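Local coordinates for protein peptide methionine sulfoxide reductase MsrA (Corynebacterium diphtheriae, PDB 4D7L) that reduces methionine-(S)-sulfoxide in oxidised proteins, and the free amino acid, back to methionine by thiol-disulfide exchange chemistry, at residues Lys134-His139 / Gly190-Glu195; Gln171-Ile176 / Thr194-Leu199; Ile68-Tyr73 / Lys78-Thr83; Gln143-Gly148 / Gln154-Ile159. All coordinates share one frame; numbering follows the deposited sequence.

Contact 1 (Lys134-His139 / Gly190-Glu195); sequences KAMEAH and GRITTE. With PGE (triethylene glycol), chain J.
Ile192 and Thr194 meet Met136 where the loop leaving helix 166-186 for strand 195-198, part of a beta-alpha-beta crossover, passes the C-terminal end of helix 128-137. Ile192 comes first along the loop: its CD1 lies 4.2 Å from Met136 CE, an apolar touch, while Val177, Ala181 and Leu184 of helix 166-186 also touch its side chain. Thr193 turns instead to the backbone of Pro141 and the N-H of Gly144. Thr194 follows, its OG1 4.4 Å from Met136 SD; this hydroxyl is hydrogen-bonded to Ser157 OG, so the sulfur is a van der Waals neighbour. Met136 was modelled in two conformers, and both touches describe one of them. With chi1 near -83° and the later torsions folded too, its chain curls round to the loop. His139 NE2 also bonds Ser157 OG, but at 4.6 Å it does not touch Thr194 OG1. His139 O accepts, at 2.9 Å, from O1 of a triethylene glycol that is probably from the crystallisation liquor. His139 ND1 donates to Ala135 O at 2.8 Å, from above the carbonyl plane, and Ala138 N reaches the same oxygen from the opposite face at 3.1 Å.

Contact 2 (Gln171-Ile176 / Thr194-Leu199); sequences QRAREI and TEILPL
Arg174 turns its CG away from the carbonyl carbon and next to the backbone N (chi1 -67°), then runs extended to NE, which carries the guanidinium back toward the N-terminal end of the helix, on the side of Gln171, and to Ile196 of the strand. The two belong to a beta-alpha-beta crossover in which helix 166-186 joins the parallel neighbours 158-161 and 195-198 and packs on the sheet. Here helix and strand run nearly antiparallel at 161°, their axes approaching to 8.1 Å. Ile196 lies between them, its side chain overlapping alongside that of Arg174 and pointing the other way. Its CG2 meets Ala173 CB at 3.9 Å, and its CD1 lies against Arg174 CG, also at 3.9 Å. Arg174 CG thus joins the apolar layer while NH2 meets a backbone acceptor. Gln171 OE1 lies at the guanidinium edge in its plane, 3.2 Å from Arg174 NH1, and helps to fix the rotation of the group; Glu167 adds a weak, long ion pair. Val177 extends the apolar cover of Ile196. Across the contact, Arg174 NH2 donates to Ile196 O at 2.9 Å, approaching from above the carbonyl plane with an N-H...O angle of 147°.

Contact 3 (Ile68-Tyr73 / Lys78-Thr83); sequences IGIGCY and KLFWET
A strand-loop-helix unit holds the active-site region of this MsrA, and Ile68 and Ile70 pack across it on Phe80 and Leu79. Strand 64-69 leads into a turn with the family's Gly-Cys-aromatic-Trp signature, here beginning Gly71-Cys72-Tyr73; Cys72, the predicted catalytic residue, is the N-cap of helix 73-81. Ahead of that turn, Ile68 and Ile70 face the last turn of the helix. Ile68 carries the tightest touch: its CG2 lies 3.8 Å from Phe80 CE2 and 4.0 Å from Phe80 CZ, the two side chains lying roughly perpendicular. With CG1 beside the backbone N (chi1 -59°), CG2 stands anti to it and meets the far end of the ring obliquely. Ile70 extends its CD1 to Leu79 CD2 at 4.2 Å and, more loosely, toward Phe80 CE2. Leu79 CD2 itself sits 4.0 Å above one face of the Phe80 ring, offset toward the rim, a joint surface that Ile70 reaches, while Ile68 meets the ring alone. At the helix end Thr83 OG1 donates to Leu79 O at 2.8 Å. Cys72, modelled in two conformers, forms a disulfide with Cys226 in this crystal, and the N-H of Tyr73 bonds Glu115. Ala135 of helix 128-137 touches Ile68, Ile70 and Phe80 together, and Ile68 pairs through its backbone with Val117 of strand 114-121.

Contact 4 (Gln143-Gly148 / Gln154-Ile159); sequences QGYRQG and QYRSAI. With CAC (cacodylate ion), chain D.
The Tyr145 ring receives Arg156 at its edge, CE1 lying 3.8 Å from Arg156 CD, with the side chains side by side and the ring and guanidinium planes almost perpendicular. Arg156 starts with CG between backbone N and carbonyl carbon (chi1 70°) and then runs straight, which lays its methylenes along the tyrosine. The Tyr155 ring has Gln154 CG over one face, toward the rim; its OH donates at 2.9 Å to O1 of a cacodylate, probably from the crystallisation liquor, which Tyr103 OH also binds. Over the centre of the Arg146 guanidinium sits Gln143 OE1. Water chiefly joins the backbones. One molecule donates to Gly144 O at 2.7 Å and accepts from Ser157 N at 2.9 Å; a second donates to Arg146 O and Tyr155 O and accepts from Gln147 NE2, which also bonds Asp140 O. Gly144 O, acceptor of the weak Arg146 N bond in the inverse gamma turn centred on Tyr145, also takes a CA-H...O contact from Arg156 CA at 3.5 Å. Arg156 salt-bridges Glu195 and bonds Asn112 O. Tyr155 stands near Cys72, the predicted active-site cysteine, while Ala158 pairs with Gly69 of strand 64-69 and Ser157 with Glu195 of strand 195-198.

Overall arrangement
Contact 3 lies deepest, about 7 Å from the chain centre to its own; contacts 4 and 1 are intermediate, at about 10 and 12 Å, and contact 2 sits on the outermost strand 195-198, about 14 Å out. Their chemistry differs: contact 3 is wholly apolar across its segments, contact 2 mixes an apolar layer with an arginine-to-carbonyl bond, contact 1 is a sparse meeting of methionine with isoleucine and threonine, and contact 4 relies on bridging waters. Contacts 1 and 2 share Thr194 and Glu195, and Ser157 connects contacts 1 and 4. Contacts 2, 3 and 4 reach one sheet, where strand 158-161 runs between 195-198 and 64-69; Ala135 ties contact 1 to contact 3.

Contact 1 (Lys134-His139 / Gly190-Glu195)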
# COMPACT_ATOMS: atom_id res chain seq x y z
N LYS A 134 3.13 12.63 -1.25
CA LYS A 134 1.91 12.47 -0.47
C LYS A 134 1.99 11.25 0.44
O LYS A 134 1.62 11.30 1.60
CB LYS A 134 0.69 12.34 -1.38
CG LYS A 134 -0.61 12.47 -0.60
CD LYS A 134 -1.80 12.41 -1.52
CE LYS A 134 -2.53 13.73 -1.56
NZ LYS A 134 -3.53 13.84 -0.47
N ALA A 135 2.50 10.14 -0.10
CA ALA A 135 2.70 8.94 0.72
C ALA A 135 3.67 9.20 1.87
O ALA A 135 3.40 8.81 3.01
CB ALA A 135 3.22 7.82 -0.13
N MET A 136 4.81 9.82 1.58
CA MET A 136 5.82 10.12 2.60
C MET A 136 5.24 10.96 3.73
O MET A 136 5.52 10.72 4.91
CB MET A 136 7.04 10.83 1.99
CG MET A 136 8.04 9.88 1.35
SD MET A 136 8.82 8.75 2.54
CE MET A 136 10.08 9.79 3.28
N GLU A 137 4.43 11.95 3.38
CA GLU A 137 3.90 12.88 4.38
C GLU A 137 2.70 12.29 5.13
O GLU A 137 2.21 12.88 6.10
CB GLU A 137 3.54 14.21 3.72
CG GLU A 137 4.78 14.92 3.14
CD GLU A 137 4.49 16.30 2.58
OE1 GLU A 137 3.32 16.61 2.31
OE2 GLU A 137 5.45 17.09 2.41
N ALA A 138 2.22 11.14 4.67
CA ALA A 138 1.06 10.50 5.30
C ALA A 138 1.39 9.41 6.31
O ALA A 138 0.47 8.83 6.89
CB ALA A 138 0.15 9.93 4.23
N HIS A 139 2.67 9.10 6.54
CA HIS A 139 2.98 8.07 7.51
C HIS A 139 4.39 8.31 8.03
O HIS A 139 5.06 9.22 7.57
CB HIS A 139 2.84 6.66 6.90
CG HIS A 139 3.96 6.26 5.99
ND1 HIS A 139 4.34 7.02 4.90
CD2 HIS A 139 4.77 5.18 5.99
CE1 HIS A 139 5.35 6.43 4.29
NE2 HIS A 139 5.64 5.32 4.94
N GLY A 190 16.06 8.32 13.25
CA GLY A 190 16.95 7.38 12.58
C GLY A 190 16.62 7.20 11.09
O GLY A 190 16.06 8.10 10.45
N ARG A 191 16.95 6.03 10.54
CA ARG A 191 16.93 5.77 9.09
C ARG A 191 15.56 5.54 8.48
O ARG A 191 14.66 5.05 9.16
CB ARG A 191 17.79 4.53 8.76
CG ARG A 191 19.29 4.71 8.94
CD ARG A 191 20.03 3.35 8.90
NE ARG A 191 19.64 2.49 10.02
CZ ARG A 191 20.38 1.48 10.50
NH1 ARG A 191 21.56 1.20 9.97
NH2 ARG A 191 19.93 0.77 11.52
N ILE A 192 15.40 5.90 7.21
CA ILE A 192 14.18 5.59 6.47
C ILE A 192 14.15 4.09 6.17
O ILE A 192 15.14 3.55 5.71
CB ILE A 192 14.08 6.38 5.16
CG1 ILE A 192 13.89 7.87 5.46
CG2 ILE A 192 12.91 5.86 4.32
CD1 ILE A 192 14.04 8.77 4.25
N THR A 193 13.02 3.42 6.41
CA THR A 193 12.95 1.97 6.19
C THR A 193 12.12 1.59 4.95
O THR A 193 11.99 0.40 4.63
CB THR A 193 12.35 1.26 7.43
OG1 THR A 193 11.04 1.77 7.67
CG2 THR A 193 13.21 1.51 8.65
N THR A 194 11.56 2.58 4.27
CA THR A 194 10.77 2.33 3.04
C THR A 194 11.51 1.44 2.03
O THR A 194 12.65 1.68 1.70
CB THR A 194 10.44 3.68 2.32
OG1 THR A 194 9.87 4.59 3.26
CG2 THR A 194 9.47 3.48 1.12
N GLU A 195 10.82 0.40 1.57
CA GLU A 195 11.32 -0.54 0.57
C GLU A 195 10.91 -0.05 -0.83
O GLU A 195 9.71 0.16 -1.07
CB GLU A 195 10.71 -1.89 0.92
CG GLU A 195 10.96 -3.08 0.09
CD GLU A 195 10.27 -4.26 0.76
OE1 GLU A 195 10.59 -4.54 1.95
OE2 GLU A 195 9.34 -4.83 0.16
C1 PGE J . 7.90 11.77 6.85
O1 PGE J . 6.78 11.55 7.69
C2 PGE J . 7.68 13.04 6.07
O2 PGE J . 7.67 14.13 6.97

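Contact 2 (Gln171-Ile176 / Thr194-Leu199)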
# COMPACT_ATOMS: atom_id res chain seq x y z
N GLN A 171 14.16 4.62 -9.14
CA GLN A 171 15.28 5.50 -8.82
C GLN A 171 14.79 6.89 -8.44
O GLN A 171 15.29 7.54 -7.52
CB GLN A 171 16.24 5.57 -10.02
CG GLN A 171 17.54 6.29 -9.68
CD GLN A 171 18.16 5.81 -8.36
OE1 GLN A 171 18.16 4.61 -8.05
NE2 GLN A 171 18.71 6.75 -7.60
N ARG A 172 13.76 7.34 -9.14
CA ARG A 172 13.19 8.63 -8.86
C ARG A 172 12.56 8.67 -7.45
O ARG A 172 12.71 9.64 -6.71
CB ARG A 172 12.19 8.94 -9.97
CG ARG A 172 11.56 10.24 -9.93
CD ARG A 172 11.01 10.56 -11.31
NE ARG A 172 10.66 11.96 -11.35
CZ ARG A 172 11.34 12.89 -11.99
NH1 ARG A 172 12.40 12.57 -12.74
NH2 ARG A 172 10.93 14.15 -11.92
N ALA A 173 11.86 7.61 -7.06
CA ALA A 173 11.29 7.54 -5.72
C ALA A 173 12.39 7.55 -4.66
O ALA A 173 12.29 8.22 -3.62
CB ALA A 173 10.40 6.31 -5.59
N ARG A 174 13.47 6.81 -4.92
CA ARG A 174 14.58 6.81 -3.99
C ARG A 174 15.14 8.22 -3.79
O ARG A 174 15.51 8.58 -2.66
CB ARG A 174 15.69 5.87 -4.46
CG ARG A 174 15.26 4.39 -4.42
CD ARG A 174 16.39 3.45 -4.89
NE ARG A 174 15.82 2.11 -5.10
CZ ARG A 174 15.76 1.51 -6.28
NH1 ARG A 174 16.26 2.13 -7.35
NH2 ARG A 174 15.21 0.30 -6.40
N GLU A 175 15.25 9.00 -4.86
CA GLU A 175 15.74 10.38 -4.73
C GLU A 175 14.82 11.23 -3.88
O GLU A 175 15.27 12.09 -3.13
CB GLU A 175 15.95 11.08 -6.07
CG GLU A 175 17.20 10.63 -6.79
CD GLU A 175 17.49 11.42 -8.06
OE1 GLU A 175 17.24 12.65 -8.10
OE2 GLU A 175 17.92 10.76 -9.03
N ILE A 176 13.52 11.09 -4.10
CA ILE A 176 12.57 11.85 -3.30
C ILE A 176 12.68 11.38 -1.87
O ILE A 176 12.86 12.17 -0.94
CB ILE A 176 11.15 11.70 -3.81
CG1 ILE A 176 11.00 12.36 -5.18
CG2 ILE A 176 10.16 12.33 -2.84
CD1 ILE A 176 9.69 12.04 -5.88
N THR A 194 11.56 2.58 4.27
CA THR A 194 10.77 2.33 3.04
C THR A 194 11.51 1.44 2.03
O THR A 194 12.65 1.68 1.70
CB THR A 194 10.44 3.68 2.32
OG1 THR A 194 9.87 4.59 3.26
CG2 THR A 194 9.47 3.48 1.12
N GLU A 195 10.82 0.40 1.57
CA GLU A 195 11.32 -0.54 0.57
C GLU A 195 10.91 -0.05 -0.83
O GLU A 195 9.71 0.16 -1.07
CB GLU A 195 10.71 -1.89 0.92
CG GLU A 195 10.96 -3.08 0.09
CD GLU A 195 10.27 -4.26 0.76
OE1 GLU A 195 10.59 -4.54 1.95
OE2 GLU A 195 9.34 -4.83 0.16
N ILE A 196 11.86 0.19 -1.74
CA ILE A 196 11.52 0.76 -3.04
C ILE A 196 12.12 -0.08 -4.17
O ILE A 196 13.33 -0.27 -4.22
CB ILE A 196 12.04 2.22 -3.19
CG1 ILE A 196 11.50 3.13 -2.08
CG2 ILE A 196 11.66 2.79 -4.56
CD1 ILE A 196 12.20 4.52 -2.07
N LEU A 197 11.27 -0.58 -5.06
CA LEU A 197 11.73 -1.39 -6.20
C LEU A 197 10.58 -1.60 -7.19
O LEU A 197 9.42 -1.41 -6.84
CB LEU A 197 12.30 -2.74 -5.73
CG LEU A 197 11.36 -3.73 -5.03
CD1 LEU A 197 11.95 -5.14 -5.06
CD2 LEU A 197 11.11 -3.31 -3.57
N PRO A 198 10.90 -2.00 -8.43
CA PRO A 198 9.81 -2.32 -9.36
C PRO A 198 8.96 -3.46 -8.80
O PRO A 198 9.52 -4.36 -8.18
CB PRO A 198 10.55 -2.75 -10.63
CG PRO A 198 11.90 -2.03 -10.54
CD PRO A 198 12.23 -1.99 -9.08
N LEU A 199 7.64 -3.40 -8.98
CA LEU A 199 6.76 -4.50 -8.59
C LEU A 199 7.25 -5.83 -9.17
O LEU A 199 7.27 -6.84 -8.48
CB LEU A 199 5.32 -4.24 -9.06
CG LEU A 199 4.30 -5.35 -8.77
CD1 LEU A 199 4.10 -5.42 -7.25
CD2 LEU A 199 2.99 -5.04 -9.47

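Contact 3 (Ile68-Tyr73 / Lys78-Thr83)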
# COMPACT_ATOMS: atom_id res chain seq x y z
N ILE A 68 1.56 1.66 -3.29
CA ILE A 68 1.97 2.37 -2.08
C ILE A 68 1.66 1.58 -0.83
O ILE A 68 0.51 1.15 -0.63
CB ILE A 68 1.25 3.73 -1.98
CG1 ILE A 68 1.58 4.59 -3.21
CG2 ILE A 68 1.61 4.47 -0.68
CD1 ILE A 68 3.03 4.91 -3.31
N GLY A 69 2.66 1.43 0.03
CA GLY A 69 2.43 0.81 1.33
C GLY A 69 2.75 1.77 2.46
O GLY A 69 3.91 2.18 2.62
N ILE A 70 1.74 2.17 3.23
CA ILE A 70 2.00 3.10 4.33
C ILE A 70 1.29 2.65 5.59
O ILE A 70 1.02 3.46 6.47
CB ILE A 70 1.56 4.55 3.98
CG1 ILE A 70 0.08 4.57 3.59
CG2 ILE A 70 2.39 5.10 2.84
CD1 ILE A 70 -0.51 5.99 3.47
N GLY A 71 1.01 1.36 5.69
CA GLY A 71 0.31 0.84 6.86
C GLY A 71 -1.09 0.38 6.51
O GLY A 71 -1.33 -0.03 5.38
N CYS A 72 -2.01 0.44 7.48
CA CYS A 72 -3.39 -0.03 7.28
C CYS A 72 -3.94 0.45 5.95
O CYS A 72 -4.12 1.66 5.74
CB CYS A 72 -4.29 0.44 8.41
SG CYS A 72 -6.06 0.13 8.08
N TYR A 73 -4.16 -0.48 5.01
CA TYR A 73 -4.56 -0.00 3.68
C TYR A 73 -5.97 0.62 3.58
O TYR A 73 -6.29 1.23 2.58
CB TYR A 73 -4.37 -1.04 2.56
CG TYR A 73 -4.95 -2.44 2.72
CD1 TYR A 73 -6.21 -2.63 3.26
CD2 TYR A 73 -4.35 -3.50 2.05
CE1 TYR A 73 -6.77 -3.90 3.33
CE2 TYR A 73 -4.91 -4.77 2.08
CZ TYR A 73 -6.13 -4.96 2.71
OH TYR A 73 -6.70 -6.22 2.72
N LYS A 78 -8.39 5.37 1.07
CA LYS A 78 -9.26 6.56 1.11
C LYS A 78 -8.45 7.82 0.80
O LYS A 78 -8.89 8.68 0.03
CB LYS A 78 -9.97 6.65 2.47
CG LYS A 78 -10.95 7.85 2.64
CD LYS A 78 -11.69 7.69 3.99
CE LYS A 78 -12.52 8.90 4.44
NZ LYS A 78 -13.12 9.70 3.36
N LEU A 79 -7.27 7.91 1.40
CA LEU A 79 -6.37 9.04 1.16
C LEU A 79 -6.11 9.23 -0.32
O LEU A 79 -6.16 10.36 -0.86
CB LEU A 79 -5.03 8.80 1.88
CG LEU A 79 -3.97 9.88 1.63
CD1 LEU A 79 -4.33 11.13 2.45
CD2 LEU A 79 -2.59 9.36 1.95
N PHE A 80 -5.85 8.13 -1.00
CA PHE A 80 -5.52 8.26 -2.42
C PHE A 80 -6.73 8.39 -3.34
O PHE A 80 -6.66 9.17 -4.30
CB PHE A 80 -4.61 7.09 -2.85
CG PHE A 80 -3.20 7.26 -2.37
CD1 PHE A 80 -2.39 8.24 -2.95
CD2 PHE A 80 -2.71 6.52 -1.30
CE1 PHE A 80 -1.10 8.46 -2.48
CE2 PHE A 80 -1.40 6.72 -0.83
CZ PHE A 80 -0.60 7.70 -1.42
N TRP A 81 -7.85 7.72 -3.07
CA TRP A 81 -8.97 7.90 -4.02
C TRP A 81 -9.53 9.31 -3.90
O TRP A 81 -10.17 9.80 -4.83
CB TRP A 81 -10.11 6.84 -3.87
CG TRP A 81 -11.11 7.01 -2.75
CD1 TRP A 81 -12.00 8.05 -2.56
CD2 TRP A 81 -11.42 6.03 -1.76
NE1 TRP A 81 -12.79 7.80 -1.44
CE2 TRP A 81 -12.46 6.56 -0.94
CE3 TRP A 81 -10.91 4.75 -1.46
CZ2 TRP A 81 -12.98 5.86 0.16
CZ3 TRP A 81 -11.42 4.06 -0.36
CH2 TRP A 81 -12.45 4.61 0.43
N GLU A 82 -9.27 9.97 -2.78
CA GLU A 82 -9.70 11.37 -2.63
C GLU A 82 -8.70 12.38 -3.19
O GLU A 82 -8.95 13.58 -3.15
CB GLU A 82 -9.98 11.66 -1.15
CG GLU A 82 -11.26 10.92 -0.68
CD GLU A 82 -11.65 11.19 0.76
OE1 GLU A 82 -10.83 11.77 1.52
OE2 GLU A 82 -12.78 10.79 1.14
N THR A 83 -7.60 11.89 -3.74
CA THR A 83 -6.60 12.80 -4.30
C THR A 83 -6.91 13.20 -5.73
O THR A 83 -7.11 12.33 -6.57
CB THR A 83 -5.22 12.14 -4.28
OG1 THR A 83 -4.88 11.83 -2.92
CG2 THR A 83 -4.17 13.08 -4.87

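Contact 4 (Gln143-Gly148 / Gln154-Ile159)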
# COMPACT_ATOMS: atom_id res chain seq x y z
N GLN A 143 9.77 3.32 10.69
CA GLN A 143 9.41 2.39 11.76
C GLN A 143 9.64 0.91 11.48
O GLN A 143 9.43 0.08 12.36
CB GLN A 143 7.95 2.60 12.16
CG GLN A 143 7.68 4.03 12.64
CD GLN A 143 6.29 4.18 13.22
OE1 GLN A 143 5.44 3.33 13.02
NE2 GLN A 143 6.06 5.25 13.97
N GLY A 144 10.09 0.56 10.29
CA GLY A 144 10.41 -0.83 10.02
C GLY A 144 9.16 -1.68 9.89
O GLY A 144 8.30 -1.38 9.07
N TYR A 145 9.06 -2.75 10.67
CA TYR A 145 7.93 -3.70 10.51
C TYR A 145 6.77 -3.33 11.42
O TYR A 145 6.33 -4.11 12.27
CB TYR A 145 8.39 -5.12 10.79
CG TYR A 145 9.46 -5.62 9.84
CD1 TYR A 145 9.46 -5.24 8.50
CD2 TYR A 145 10.50 -6.42 10.30
CE1 TYR A 145 10.44 -5.70 7.62
CE2 TYR A 145 11.49 -6.88 9.43
CZ TYR A 145 11.45 -6.52 8.10
OH TYR A 145 12.45 -6.97 7.25
N ARG A 146 6.26 -2.11 11.22
CA ARG A 146 5.28 -1.51 12.11
C ARG A 146 4.83 -0.20 11.49
O ARG A 146 5.62 0.44 10.80
CB ARG A 146 5.90 -1.26 13.49
CG ARG A 146 5.09 -0.41 14.44
CD ARG A 146 5.77 -0.33 15.80
NE ARG A 146 6.82 0.69 15.84
CZ ARG A 146 6.62 1.96 16.16
NH1 ARG A 146 5.39 2.39 16.49
NH2 ARG A 146 7.63 2.81 16.18
N GLN A 147 3.58 0.19 11.71
CA GLN A 147 3.18 1.58 11.51
C GLN A 147 2.27 1.95 12.66
O GLN A 147 1.19 1.39 12.79
CB GLN A 147 2.48 1.78 10.15
CG GLN A 147 2.07 3.26 9.89
CD GLN A 147 3.27 4.21 9.77
OE1 GLN A 147 3.17 5.39 10.10
NE2 GLN A 147 4.40 3.71 9.27
N GLY A 148 2.72 2.87 13.52
CA GLY A 148 1.97 3.22 14.71
C GLY A 148 1.75 2.01 15.60
O GLY A 148 2.69 1.30 15.92
N GLN A 154 3.56 -6.88 7.49
CA GLN A 154 2.57 -6.48 6.48
C GLN A 154 2.21 -5.00 6.59
O GLN A 154 1.44 -4.49 5.79
CB GLN A 154 1.29 -7.34 6.56
CG GLN A 154 0.34 -7.06 7.78
CD GLN A 154 0.69 -7.92 8.98
OE1 GLN A 154 1.85 -8.25 9.19
NE2 GLN A 154 -0.32 -8.27 9.79
N TYR A 155 2.80 -4.29 7.55
CA TYR A 155 2.53 -2.86 7.68
C TYR A 155 3.73 -2.01 7.30
O TYR A 155 3.72 -0.79 7.51
CB TYR A 155 2.08 -2.53 9.12
CG TYR A 155 0.80 -3.24 9.46
CD1 TYR A 155 -0.39 -2.88 8.85
CD2 TYR A 155 0.80 -4.31 10.35
CE1 TYR A 155 -1.57 -3.55 9.12
CE2 TYR A 155 -0.37 -4.98 10.65
CZ TYR A 155 -1.56 -4.59 10.01
OH TYR A 155 -2.73 -5.26 10.28
N ARG A 156 4.77 -2.63 6.74
CA ARG A 156 6.00 -1.89 6.44
C ARG A 156 5.81 -0.89 5.29
O ARG A 156 4.95 -1.04 4.43
CB ARG A 156 7.16 -2.85 6.11
CG ARG A 156 7.05 -3.62 4.77
CD ARG A 156 8.17 -4.69 4.73
NE ARG A 156 8.28 -5.41 3.46
CZ ARG A 156 7.59 -6.51 3.15
NH1 ARG A 156 6.68 -6.98 4.01
NH2 ARG A 156 7.77 -7.12 1.98
N SER A 157 6.66 0.14 5.27
CA SER A 157 6.60 1.20 4.26
C SER A 157 7.14 0.69 2.92
O SER A 157 8.16 0.01 2.90
CB SER A 157 7.43 2.39 4.74
OG SER A 157 7.38 3.46 3.81
N ALA A 158 6.45 1.00 1.82
CA ALA A 158 6.92 0.54 0.50
C ALA A 158 6.42 1.41 -0.64
O ALA A 158 5.35 2.03 -0.57
CB ALA A 158 6.50 -0.94 0.25
N ILE A 159 7.23 1.45 -1.70
CA ILE A 159 6.81 1.98 -2.99
C ILE A 159 7.24 0.97 -4.06
O ILE A 159 8.44 0.73 -4.24
CB ILE A 159 7.43 3.35 -3.31
CG1 ILE A 159 7.05 4.38 -2.25
CG2 ILE A 159 6.96 3.83 -4.70
CD1 ILE A 159 7.86 5.68 -2.35
AS CAC D . -5.94 -3.72 8.57
O1 CAC D . -4.91 -5.12 8.41
O2 CAC D . -5.02 -2.40 9.25
C1 CAC D . -7.45 -4.15 9.75
C2 CAC D . -6.61 -3.20 6.80
O HOH W 1 8.94 0.12 6.98
O HOH W 2 5.57 1.23 8.23